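Local coordinates for protein phosphoribosylaminoimidazole-succinocarboxamide synthase (PDB 2CNQ) that catalyses the ATP-dependent joining of carboxyaminoimidazole ribotide and aspartate to give SAICAR in de novo purine biosynthesis, at residues F33-A41 with S49-T58; I3-L12 with K92-L102. One frame throughout, in Å; residues are numbered along the deposited sequence.

From the N terminus, the irregular arm 3-12 leads into strand 14-17 and the antiparallel sheet that includes strand 30-35. Leaving that strand, the chain forms interaction 1: residues 33-41 meet 49-58, closing a short loop that holds strand 44-45, the partner of 40-41, and joining the end of strand 30-35 to the start of helix 53-67. Much later, residues 92-102 return to the arm in interaction 2, whose long loop encloses interaction 1 completely. The two contacts nest, with centres about 15 Å apart, and they touch: Ile3 pairs through its backbone with Asp37, and Val34 packs on Leu102. Together they tie the N-terminal arm, the sheet and two helices.

Interaction 1: residues F33-A41 with S49-T58. With ADP (adenosine-5'-diphosphate), chain F; ADP (adenosine-5'-diphosphate), chain B.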
loop_
_atom_site.group_PDB
_atom_site.type_symbol
_atom_site.label_atom_id
_atom_site.label_comp_id
_atom_site.label_asym_id
_atom_site.label_seq_id
_atom_site.Cartn_x
_atom_site.Cartn_y
_atom_site.Cartn_z
ATOM N N PHE A 33 -1.715 -0.204 14.780
ATOM C CA PHE A 33 -2.014 -0.455 13.396
ATOM C C PHE A 33 -1.274 -1.728 13.019
ATOM O O PHE A 33 -0.086 -1.685 12.770
ATOM C CB PHE A 33 -1.479 0.775 12.663
ATOM C CG PHE A 33 -1.913 0.918 11.253
ATOM C CD1 PHE A 33 -1.022 0.752 10.218
ATOM C CD2 PHE A 33 -3.165 1.304 10.964
ATOM C CE1 PHE A 33 -1.415 0.992 8.924
ATOM C CE2 PHE A 33 -3.563 1.558 9.671
ATOM C CZ PHE A 33 -2.673 1.383 8.662
ATOM N N VAL A 34 -1.979 -2.825 13.064
ATOM C CA VAL A 34 -1.356 -4.117 12.988
ATOM C C VAL A 34 -1.586 -4.685 11.623
ATOM O O VAL A 34 -2.709 -4.923 11.246
ATOM C CB VAL A 34 -1.900 -5.083 14.036
ATOM C CG1 VAL A 34 -1.039 -6.316 14.019
ATOM C CG2 VAL A 34 -1.927 -4.448 15.400
ATOM N N ALA A 35 -0.528 -4.926 10.886
ATOM C CA ALA A 35 -0.644 -5.594 9.619
ATOM C C ALA A 35 -0.589 -7.062 9.872
ATOM O O ALA A 35 0.422 -7.586 10.278
ATOM C CB ALA A 35 0.435 -5.166 8.681
ATOM N N THR A 36 -1.698 -7.722 9.657
ATOM C CA THR A 36 -1.752 -9.142 9.740
ATOM C C THR A 36 -1.128 -9.711 8.490
ATOM O O THR A 36 -0.602 -8.990 7.670
ATOM C CB THR A 36 -3.163 -9.647 9.932
ATOM O OG1 THR A 36 -3.862 -9.563 8.700
ATOM C CG2 THR A 36 -3.862 -8.939 11.051
ATOM N N ASP A 37 -1.206 -11.016 8.386
ATOM C CA ASP A 37 -0.715 -11.748 7.259
ATOM C C ASP A 37 -1.779 -12.079 6.274
ATOM O O ASP A 37 -1.545 -12.836 5.358
ATOM C CB ASP A 37 0.003 -12.971 7.743
ATOM C CG ASP A 37 1.246 -12.630 8.469
ATOM O OD1 ASP A 37 1.678 -13.444 9.302
ATOM O OD2 ASP A 37 1.823 -11.569 8.220
ATOM N N ARG A 38 -2.954 -11.510 6.442
ATOM C CA ARG A 38 -3.982 -11.701 5.490
ATOM C C ARG A 38 -3.570 -11.112 4.160
ATOM O O ARG A 38 -2.802 -10.179 4.069
ATOM C CB ARG A 38 -5.260 -11.027 5.947
ATOM C CG ARG A 38 -5.810 -11.613 7.234
ATOM C CD ARG A 38 -7.161 -11.091 7.567
ATOM N NE ARG A 38 -7.213 -9.661 7.740
ATOM C CZ ARG A 38 -7.205 -9.033 8.902
ATOM N NH1 ARG A 38 -7.365 -7.736 8.946
ATOM N NH2 ARG A 38 -7.035 -9.689 10.024
ATOM N N ILE A 39 -4.124 -11.648 3.113
ATOM C CA ILE A 39 -3.914 -11.086 1.800
ATOM C C ILE A 39 -5.218 -11.129 1.089
ATOM O O ILE A 39 -6.005 -12.033 1.269
ATOM C CB ILE A 39 -2.815 -11.813 1.056
ATOM C CG1 ILE A 39 -2.479 -11.127 -0.259
ATOM C CG2 ILE A 39 -3.145 -13.265 0.846
ATOM C CD1 ILE A 39 -1.197 -11.612 -0.866
ATOM N N SER A 40 -5.453 -10.131 0.289
ATOM C CA SER A 40 -6.691 -9.995 -0.420
ATOM C C SER A 40 -6.397 -9.687 -1.839
ATOM O O SER A 40 -5.348 -9.214 -2.192
ATOM C CB SER A 40 -7.470 -8.869 0.194
ATOM O OG SER A 40 -6.776 -7.651 0.090
ATOM N N ALA A 41 -7.360 -9.957 -2.683
ATOM C CA ALA A 41 -7.251 -9.562 -4.068
ATOM C C ALA A 41 -8.646 -9.352 -4.524
ATOM O O ALA A 41 -9.548 -10.073 -4.133
ATOM C CB ALA A 41 -6.588 -10.612 -4.867
ATOM N N SER A 49 -3.153 -17.175 4.771
ATOM C CA SER A 49 -2.314 -16.036 4.940
ATOM C C SER A 49 -0.969 -16.247 4.270
ATOM O O SER A 49 -0.621 -17.329 3.817
ATOM C CB SER A 49 -2.186 -15.817 6.452
ATOM O OG SER A 49 -3.359 -15.136 6.999
ATOM N N ILE A 50 -0.231 -15.164 4.199
ATOM C CA ILE A 50 1.142 -15.188 3.739
ATOM C C ILE A 50 1.974 -14.933 4.973
ATOM O O ILE A 50 1.981 -13.830 5.473
ATOM C CB ILE A 50 1.393 -14.115 2.702
ATOM C CG1 ILE A 50 0.473 -14.181 1.487
ATOM C CG2 ILE A 50 2.836 -14.157 2.274
ATOM C CD1 ILE A 50 0.542 -15.396 0.657
ATOM N N PRO A 51 2.652 -15.925 5.504
ATOM C CA PRO A 51 3.327 -15.714 6.764
ATOM C C PRO A 51 4.254 -14.546 6.712
ATOM O O PRO A 51 5.067 -14.409 5.803
ATOM C CB PRO A 51 4.084 -17.013 7.001
ATOM C CG PRO A 51 3.238 -18.008 6.299
ATOM C CD PRO A 51 2.707 -17.321 5.083
ATOM N N GLU A 52 4.133 -13.709 7.708
ATOM C CA GLU A 52 4.964 -12.533 7.885
ATOM C C GLU A 52 4.797 -11.465 6.857
ATOM O O GLU A 52 5.480 -10.486 6.894
ATOM C CB GLU A 52 6.428 -12.879 8.081
ATOM C CG GLU A 52 6.661 -13.706 9.326
ATOM C CD GLU A 52 6.366 -15.169 9.124
ATOM O OE1 GLU A 52 6.896 -15.725 8.149
ATOM O OE2 GLU A 52 5.653 -15.784 9.939
ATOM N N LYS A 53 3.829 -11.599 5.973
ATOM C CA LYS A 53 3.559 -10.524 5.042
ATOM C C LYS A 53 3.342 -9.235 5.767
ATOM O O LYS A 53 3.789 -8.204 5.317
ATOM C CB LYS A 53 2.356 -10.900 4.232
ATOM C CG LYS A 53 1.885 -9.823 3.301
ATOM C CD LYS A 53 0.764 -10.331 2.448
ATOM C CE LYS A 53 0.094 -9.232 1.691
ATOM N NZ LYS A 53 -0.917 -8.532 2.515
ATOM N N GLY A 54 2.611 -9.273 6.872
ATOM C CA GLY A 54 2.350 -8.054 7.571
ATOM C C GLY A 54 3.560 -7.434 8.158
ATOM O O GLY A 54 3.654 -6.222 8.272
ATOM N N ILE A 55 4.517 -8.246 8.549
ATOM C CA ILE A 55 5.785 -7.713 8.984
ATOM C C ILE A 55 6.434 -6.991 7.822
ATOM O O ILE A 55 6.933 -5.909 7.950
ATOM C CB ILE A 55 6.664 -8.822 9.513
ATOM C CG1 ILE A 55 6.043 -9.390 10.792
ATOM C CG2 ILE A 55 8.044 -8.287 9.754
ATOM C CD1 ILE A 55 6.762 -10.578 11.320
ATOM N N LEU A 56 6.406 -7.598 6.653
ATOM C CA LEU A 56 6.988 -6.959 5.484
ATOM C C LEU A 56 6.309 -5.677 5.179
ATOM O O LEU A 56 6.964 -4.671 4.905
ATOM C CB LEU A 56 6.940 -7.913 4.333
ATOM C CG LEU A 56 7.667 -7.457 3.096
ATOM C CD1 LEU A 56 8.146 -8.653 2.366
ATOM C CD2 LEU A 56 6.818 -6.631 2.189
ATOM N N LEU A 57 5.000 -5.646 5.224
ATOM C CA LEU A 57 4.313 -4.409 4.908
ATOM C C LEU A 57 4.681 -3.348 5.886
ATOM O O LEU A 57 4.805 -2.197 5.519
ATOM C CB LEU A 57 2.832 -4.608 4.936
ATOM C CG LEU A 57 2.278 -5.667 4.022
ATOM C CD1 LEU A 57 0.806 -5.748 4.224
ATOM C CD2 LEU A 57 2.644 -5.435 2.602
ATOM N N THR A 58 4.824 -3.726 7.131
ATOM C CA THR A 58 5.161 -2.803 8.159
ATOM C C THR A 58 6.539 -2.284 7.951
ATOM O O THR A 58 6.774 -1.096 7.919
ATOM C CB THR A 58 5.027 -3.475 9.511
ATOM O OG1 THR A 58 3.684 -3.875 9.711
ATOM C CG2 THR A 58 5.391 -2.557 10.618
HETATM P PB ADP F . -7.742 -5.647 -2.247
HETATM O O1B ADP F . -8.613 -6.256 -1.199
HETATM O O2B ADP F . -8.028 -4.196 -2.522
HETATM O O3B ADP F . -6.291 -5.982 -1.989
HETATM P PA ADP F . -7.104 -5.639 -4.742
HETATM O O1A ADP F . -6.854 -6.443 -5.959
HETATM O O2A ADP F . -5.780 -5.211 -4.226
HETATM O O3A ADP F . -8.062 -6.300 -3.679
HETATM O "O5'" ADP F . -7.886 -4.318 -5.051
HETATM C "C5'" ADP F . -7.195 -3.255 -5.670
HETATM C "C4'" ADP F . -8.094 -2.116 -6.106
HETATM O "O4'" ADP F . -8.933 -2.614 -7.143
HETATM C "C3'" ADP F . -8.960 -1.661 -4.959
HETATM O "O3'" ADP F . -9.224 -0.276 -5.085
HETATM C "C2'" ADP F . -10.200 -2.468 -5.181
HETATM O "O2'" ADP F . -11.330 -1.812 -4.666
HETATM C "C1'" ADP F . -10.271 -2.540 -6.688
HETATM N N9 ADP F . -10.962 -3.732 -7.167
HETATM C C8 ADP F . -10.862 -4.931 -6.620
HETATM N N7 ADP F . -11.621 -5.819 -7.273
HETATM C C5 ADP F . -12.201 -5.170 -8.269
HETATM C C6 ADP F . -13.106 -5.599 -9.312
HETATM N N6 ADP F . -13.496 -6.896 -9.349
HETATM N N1 ADP F . -13.510 -4.646 -10.172
HETATM C C2 ADP F . -13.095 -3.347 -10.083
HETATM N N3 ADP F . -12.241 -2.897 -9.134
HETATM C C4 ADP F . -11.774 -3.774 -8.214
HETATM P PB ADP B . -8.328 -1.756 3.731
HETATM O O1B ADP B . -7.243 -1.538 2.783
HETATM O O2B ADP B . -9.375 -0.728 3.635
HETATM O O3B ADP B . -8.975 -3.053 3.746
HETATM P PA ADP B . -6.332 -2.030 5.751
HETATM O O1A ADP B . -5.242 -1.583 4.881
HETATM O O2A ADP B . -6.420 -3.433 6.120
HETATM O O3A ADP B . -7.717 -1.553 5.182
HETATM O "O5'" ADP B . -6.323 -1.226 7.100
HETATM C "C5'" ADP B . -5.914 0.115 7.249
HETATM C "C4'" ADP B . -7.118 0.975 7.491
HETATM O "O4'" ADP B . -6.678 2.046 8.322
HETATM C "C3'" ADP B . -7.661 1.623 6.255
HETATM O "O3'" ADP B . -9.019 1.941 6.434
HETATM C "C2'" ADP B . -6.892 2.916 6.208
HETATM O "O2'" ADP B . -7.491 3.898 5.422
HETATM C "C1'" ADP B . -6.879 3.270 7.646
HETATM N N9 ADP B . -5.841 4.159 8.076
HETATM C C8 ADP B . -4.577 4.177 7.651
HETATM N N7 ADP B . -3.835 5.034 8.303
HETATM C C5 ADP B . -4.670 5.600 9.189
HETATM C C6 ADP B . -4.520 6.568 10.209
HETATM N N6 ADP B . -3.352 7.124 10.455
HETATM N N1 ADP B . -5.593 6.971 10.881
HETATM C C2 ADP B . -6.759 6.375 10.654
HETATM N N3 ADP B . -7.006 5.404 9.788
HETATM C C4 ADP B . -5.954 5.036 9.058
HETATM O O HOH W 1 1.625 -2.113 10.466
HETATM O O HOH W 2 -0.608 -9.138 5.087
HETATM O O HOH W 3 -3.612 -7.806 0.642
#
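The N-terminal end of helix 53-67 is held by the loop that follows strand 30-35, through the carboxylate of Asp37. Its OD1 accepts from Glu52 N, the N-cap residue, at 2.9 Å, met from above the carboxylate plane, while OD2 takes Gly54 N at 2.8 Å nearly along its C-O axis. With CG beside the backbone N (chi1 -67°), the carboxylate end reaches the first N-H groups of the helix, where its negative charge is probably favoured; Arg105 adds a salt bridge to OD2. With an alanine here, the N-H groups of Glu52 and Gly54 would probably lose these acceptors and Arg105 its carboxylate mate. The backbone joins in, Ile50 N donating to Asp37 O at 2.9 Å with a nearly straight N-H...O angle of 167°.

Glycine suits position 54: its CA lies 3.4 Å from Ala35 O in a CA-H...O contact, and a CB would clash with the carbonyls of Ala35 and Thr36. Lys53 stretches its chain across Ile39, CE lying 3.7 Å from Ile39 CD1, and bends at the end to bring NZ to Arg38 O at 2.9 Å, in the carbonyl plane. A water and the salt-bridged Asp239, part of the AMZ pocket, also hold this ammonium. Beyond Ile39, which packs on Ile50, Ser40 places OG 2.6 Å from O1B of the ADP of chain F. Ile50, in the turn before the helix, together with Lys53 and Leu56 of helix 53-67, packs on helix 282-300, and Leu57 on strand 228-245, while strand 30-35 lies between strands 21-25 and 106-110.

Interaction 2: residues I3-L12 with K92-L102; sequences ITKTELDGIL and KLSEPKYKTQL
The extended arm 3-12 runs opposite in direction to 92-102, bringing Ile3 nearest Gln101, Leu8 nearest Tyr98 and Ile11 nearest Lys92, and it folds back in a type I' beta turn from Leu8 to Ile11. Helix 96-102 presents Gln101 to the arm, and a glutamine amide suits this place because it can both donate and accept. OE1 receives Glu7 N at 2.8 Å and NE2 gives to Glu7 O at 3.0 Å, gripping one residue's backbone at two points. NE2 also donates to Lys97 O, one turn back, so the amide's rotation is fixed from both sides of the contact; a water joins OE1 to Lys5 O.

Between the turn and the helix, leucines and Ile11 make the apolar part. Leu8 CD2 lies 3.9 Å from Tyr98 CD1 and also meets Leu93 and Leu102, while Leu12 CD1 touches Leu93 CD1 at 3.7 Å. With CG1 beside the backbone N (chi1 -70°) and the chain extended beyond it, Ile11 lays CD1 over one face of the Tyr98 ring in a CH-pi contact, 3.7 Å from the centroid; the same methyl rests on the aliphatic chain of Lys92. Leu8 and Leu12 also touch Leu32 of strand 30-35, joining arm and sheet. At the ring's far end, Tyr98 OH gives a very short 2.5 Å bond to Asp9 OD2, the carboxylate standing 85° to the ring, and a water bridges that oxygen to Lys97 NZ.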
loop_
_atom_site.group_PDB
_atom_site.type_symbol
_atom_site.label_atom_id
_atom_site.label_comp_id
_atom_site.label_asym_id
_atom_site.label_seq_id
_atom_site.Cartn_x
_atom_site.Cartn_y
_atom_site.Cartn_z
ATOM N N ILE A 3 0.096 -14.552 11.483
ATOM C CA ILE A 3 -0.824 -13.829 12.314
ATOM C C ILE A 3 -1.903 -13.387 11.383
ATOM O O ILE A 3 -1.722 -12.506 10.582
ATOM C CB ILE A 3 -0.179 -12.637 12.982
ATOM C CG1 ILE A 3 1.008 -13.053 13.830
ATOM C CG2 ILE A 3 -1.181 -11.884 13.818
ATOM C CD1 ILE A 3 0.744 -14.118 14.815
ATOM N N THR A 4 -3.023 -14.027 11.501
ATOM C CA THR A 4 -4.110 -13.784 10.613
ATOM C C THR A 4 -5.152 -12.898 11.218
ATOM O O THR A 4 -5.723 -12.095 10.520
ATOM C CB THR A 4 -4.675 -15.175 10.344
ATOM O OG1 THR A 4 -3.716 -15.904 9.548
ATOM C CG2 THR A 4 -5.945 -15.107 9.608
ATOM N N LYS A 5 -5.414 -13.074 12.481
ATOM C CA LYS A 5 -6.412 -12.316 13.172
ATOM C C LYS A 5 -5.896 -12.077 14.536
ATOM O O LYS A 5 -5.734 -13.000 15.311
ATOM C CB LYS A 5 -7.722 -13.076 13.242
ATOM C CG LYS A 5 -8.795 -12.313 13.930
ATOM C CD LYS A 5 -10.082 -13.063 13.926
ATOM C CE LYS A 5 -11.149 -12.333 14.675
ATOM N NZ LYS A 5 -12.445 -13.009 14.528
ATOM N N THR A 6 -5.626 -10.838 14.857
ATOM C CA THR A 6 -5.133 -10.565 16.175
ATOM C C THR A 6 -6.233 -10.762 17.179
ATOM O O THR A 6 -7.378 -10.450 16.939
ATOM C CB THR A 6 -4.537 -9.182 16.291
ATOM O OG1 THR A 6 -5.519 -8.182 16.046
ATOM C CG2 THR A 6 -3.375 -8.990 15.387
ATOM N N GLU A 7 -5.839 -11.269 18.328
ATOM C CA GLU A 7 -6.745 -11.577 19.407
ATOM C C GLU A 7 -6.153 -10.954 20.633
ATOM O O GLU A 7 -5.271 -11.501 21.262
ATOM C CB GLU A 7 -6.897 -13.050 19.583
ATOM C CG GLU A 7 -7.561 -13.703 18.401
ATOM C CD GLU A 7 -9.014 -13.413 18.281
ATOM O OE1 GLU A 7 -9.615 -13.918 17.322
ATOM O OE2 GLU A 7 -9.592 -12.719 19.116
ATOM N N LEU A 8 -6.647 -9.783 20.949
ATOM C CA LEU A 8 -6.104 -9.012 22.028
ATOM C C LEU A 8 -6.974 -9.009 23.250
ATOM O O LEU A 8 -6.725 -8.289 24.179
ATOM C CB LEU A 8 -5.781 -7.590 21.613
ATOM C CG LEU A 8 -4.787 -7.466 20.466
ATOM C CD1 LEU A 8 -4.368 -6.027 20.330
ATOM C CD2 LEU A 8 -3.592 -8.347 20.601
ATOM N N ASP A 9 -7.995 -9.852 23.261
ATOM C CA ASP A 9 -8.751 -10.094 24.471
ATOM C C ASP A 9 -9.289 -8.838 25.091
ATOM O O ASP A 9 -9.405 -8.711 26.302
ATOM C CB ASP A 9 -7.935 -10.880 25.478
ATOM C CG ASP A 9 -7.696 -12.284 25.005
ATOM O OD1 ASP A 9 -8.615 -12.864 24.405
ATOM O OD2 ASP A 9 -6.609 -12.813 25.197
ATOM N N GLY A 10 -9.660 -7.909 24.246
ATOM C CA GLY A 10 -10.279 -6.710 24.698
ATOM C C GLY A 10 -9.360 -5.761 25.371
ATOM O O GLY A 10 -9.816 -4.800 25.941
ATOM N N ILE A 11 -8.058 -5.972 25.299
ATOM C CA ILE A 11 -7.142 -5.120 25.995
ATOM C C ILE A 11 -7.196 -3.713 25.459
ATOM O O ILE A 11 -7.062 -2.769 26.198
ATOM C CB ILE A 11 -5.774 -5.710 25.950
ATOM C CG1 ILE A 11 -5.759 -6.962 26.822
ATOM C CG2 ILE A 11 -4.729 -4.732 26.412
ATOM C CD1 ILE A 11 -4.599 -7.848 26.528
ATOM N N LEU A 12 -7.398 -3.588 24.157
ATOM C CA LEU A 12 -7.641 -2.322 23.493
ATOM C C LEU A 12 -8.895 -2.499 22.714
ATOM O O LEU A 12 -9.129 -3.548 22.175
ATOM C CB LEU A 12 -6.555 -1.982 22.520
ATOM C CG LEU A 12 -5.171 -1.837 23.085
ATOM C CD1 LEU A 12 -4.217 -1.634 21.953
ATOM C CD2 LEU A 12 -5.104 -0.714 24.082
ATOM N N LYS A 92 0.182 -5.545 29.344
ATOM C CA LYS A 92 -0.295 -6.856 29.009
ATOM C C LYS A 92 0.051 -7.225 27.591
ATOM O O LYS A 92 0.235 -8.383 27.302
ATOM C CB LYS A 92 -1.775 -6.929 29.287
ATOM C CG LYS A 92 -2.283 -8.298 29.275
ATOM C CD LYS A 92 -3.659 -8.429 29.872
ATOM C CE LYS A 92 -4.077 -9.859 29.860
ATOM N NZ LYS A 92 -3.153 -10.718 30.635
ATOM N N LEU A 93 0.118 -6.239 26.684
ATOM C CA LEU A 93 0.399 -6.571 25.301
ATOM C C LEU A 93 1.815 -6.983 25.050
ATOM O O LEU A 93 2.129 -7.438 23.982
ATOM C CB LEU A 93 0.007 -5.443 24.398
ATOM C CG LEU A 93 -1.485 -5.180 24.380
ATOM C CD1 LEU A 93 -1.757 -4.038 23.443
ATOM C CD2 LEU A 93 -2.263 -6.379 23.968
ATOM N N SER A 94 2.666 -6.857 26.059
ATOM C CA SER A 94 3.983 -7.437 25.985
ATOM C C SER A 94 4.025 -8.865 26.407
ATOM O O SER A 94 5.036 -9.504 26.238
ATOM C CB SER A 94 4.928 -6.658 26.851
ATOM O OG SER A 94 5.187 -5.389 26.320
ATOM N N GLU A 95 2.969 -9.370 26.986
ATOM C CA GLU A 95 2.926 -10.773 27.332
ATOM C C GLU A 95 2.962 -11.521 26.044
ATOM O O GLU A 95 2.394 -11.096 25.061
ATOM C CB GLU A 95 1.673 -11.093 28.113
ATOM C CG GLU A 95 1.670 -10.354 29.428
ATOM C CD GLU A 95 0.381 -10.403 30.168
ATOM O OE1 GLU A 95 -0.579 -11.042 29.715
ATOM O OE2 GLU A 95 0.318 -9.728 31.209
ATOM N N PRO A 96 3.618 -12.655 26.000
ATOM C CA PRO A 96 3.880 -13.326 24.729
ATOM C C PRO A 96 2.669 -13.659 23.930
ATOM O O PRO A 96 2.754 -13.621 22.731
ATOM C CB PRO A 96 4.672 -14.537 25.094
ATOM C CG PRO A 96 4.622 -14.630 26.488
ATOM C CD PRO A 96 4.306 -13.288 27.107
ATOM N N LYS A 97 1.557 -13.983 24.570
ATOM C CA LYS A 97 0.383 -14.297 23.821
ATOM C C LYS A 97 0.025 -13.172 22.897
ATOM O O LYS A 97 -0.502 -13.392 21.828
ATOM C CB LYS A 97 -0.758 -14.529 24.776
ATOM C CG LYS A 97 -2.054 -14.894 24.157
ATOM C CD LYS A 97 -3.139 -14.967 25.206
ATOM C CE LYS A 97 -2.976 -16.095 26.135
ATOM N NZ LYS A 97 -4.124 -16.207 27.026
ATOM N N TYR A 98 0.271 -11.953 23.324
ATOM C CA TYR A 98 -0.032 -10.785 22.529
ATOM C C TYR A 98 1.144 -10.303 21.771
ATOM O O TYR A 98 1.025 -9.923 20.627
ATOM C CB TYR A 98 -0.575 -9.697 23.433
ATOM C CG TYR A 98 -1.726 -10.190 24.248
ATOM C CD1 TYR A 98 -2.892 -10.604 23.647
ATOM C CD2 TYR A 98 -1.599 -10.318 25.612
ATOM C CE1 TYR A 98 -3.910 -11.117 24.380
ATOM C CE2 TYR A 98 -2.631 -10.827 26.362
ATOM C CZ TYR A 98 -3.762 -11.254 25.745
ATOM O OH TYR A 98 -4.770 -11.759 26.511
ATOM N N LYS A 99 2.303 -10.278 22.399
ATOM C CA LYS A 99 3.450 -9.725 21.749
ATOM C C LYS A 99 3.761 -10.459 20.474
ATOM O O LYS A 99 4.143 -9.866 19.487
ATOM C CB LYS A 99 4.611 -9.702 22.686
ATOM C CG LYS A 99 5.734 -8.917 22.135
ATOM C CD LYS A 99 6.865 -8.811 23.093
ATOM C CE LYS A 99 7.845 -7.807 22.621
ATOM N NZ LYS A 99 9.121 -8.074 23.303
ATOM N N THR A 100 3.590 -11.748 20.475
ATOM C CA THR A 100 3.887 -12.497 19.276
ATOM C C THR A 100 2.944 -12.140 18.151
ATOM O O THR A 100 3.282 -12.313 17.006
ATOM C CB THR A 100 3.834 -13.973 19.529
ATOM O OG1 THR A 100 2.555 -14.288 20.020
ATOM C CG2 THR A 100 4.926 -14.429 20.446
ATOM N N GLN A 101 1.766 -11.668 18.474
ATOM C CA GLN A 101 0.825 -11.269 17.483
ATOM C C GLN A 101 1.044 -9.871 16.975
ATOM O O GLN A 101 0.385 -9.470 15.998
ATOM C CB GLN A 101 -0.568 -11.281 18.061
ATOM C CG GLN A 101 -1.001 -12.593 18.565
ATOM C CD GLN A 101 -2.420 -12.512 18.989
ATOM O OE1 GLN A 101 -3.286 -12.337 18.146
ATOM N NE2 GLN A 101 -2.678 -12.522 20.277
ATOM N N LEU A 102 1.876 -9.110 17.653
ATOM C CA LEU A 102 2.016 -7.721 17.362
ATOM C C LEU A 102 3.380 -7.339 16.905
ATOM O O LEU A 102 3.540 -6.389 16.171
ATOM C CB LEU A 102 1.668 -6.930 18.604
ATOM C CG LEU A 102 0.225 -7.076 19.063
ATOM C CD1 LEU A 102 0.052 -6.366 20.367
ATOM C CD2 LEU A 102 -0.721 -6.549 18.016
HETATM O O HOH W 4 -3.170 -14.505 16.346
HETATM O O HOH W 5 -6.585 -15.444 26.000
#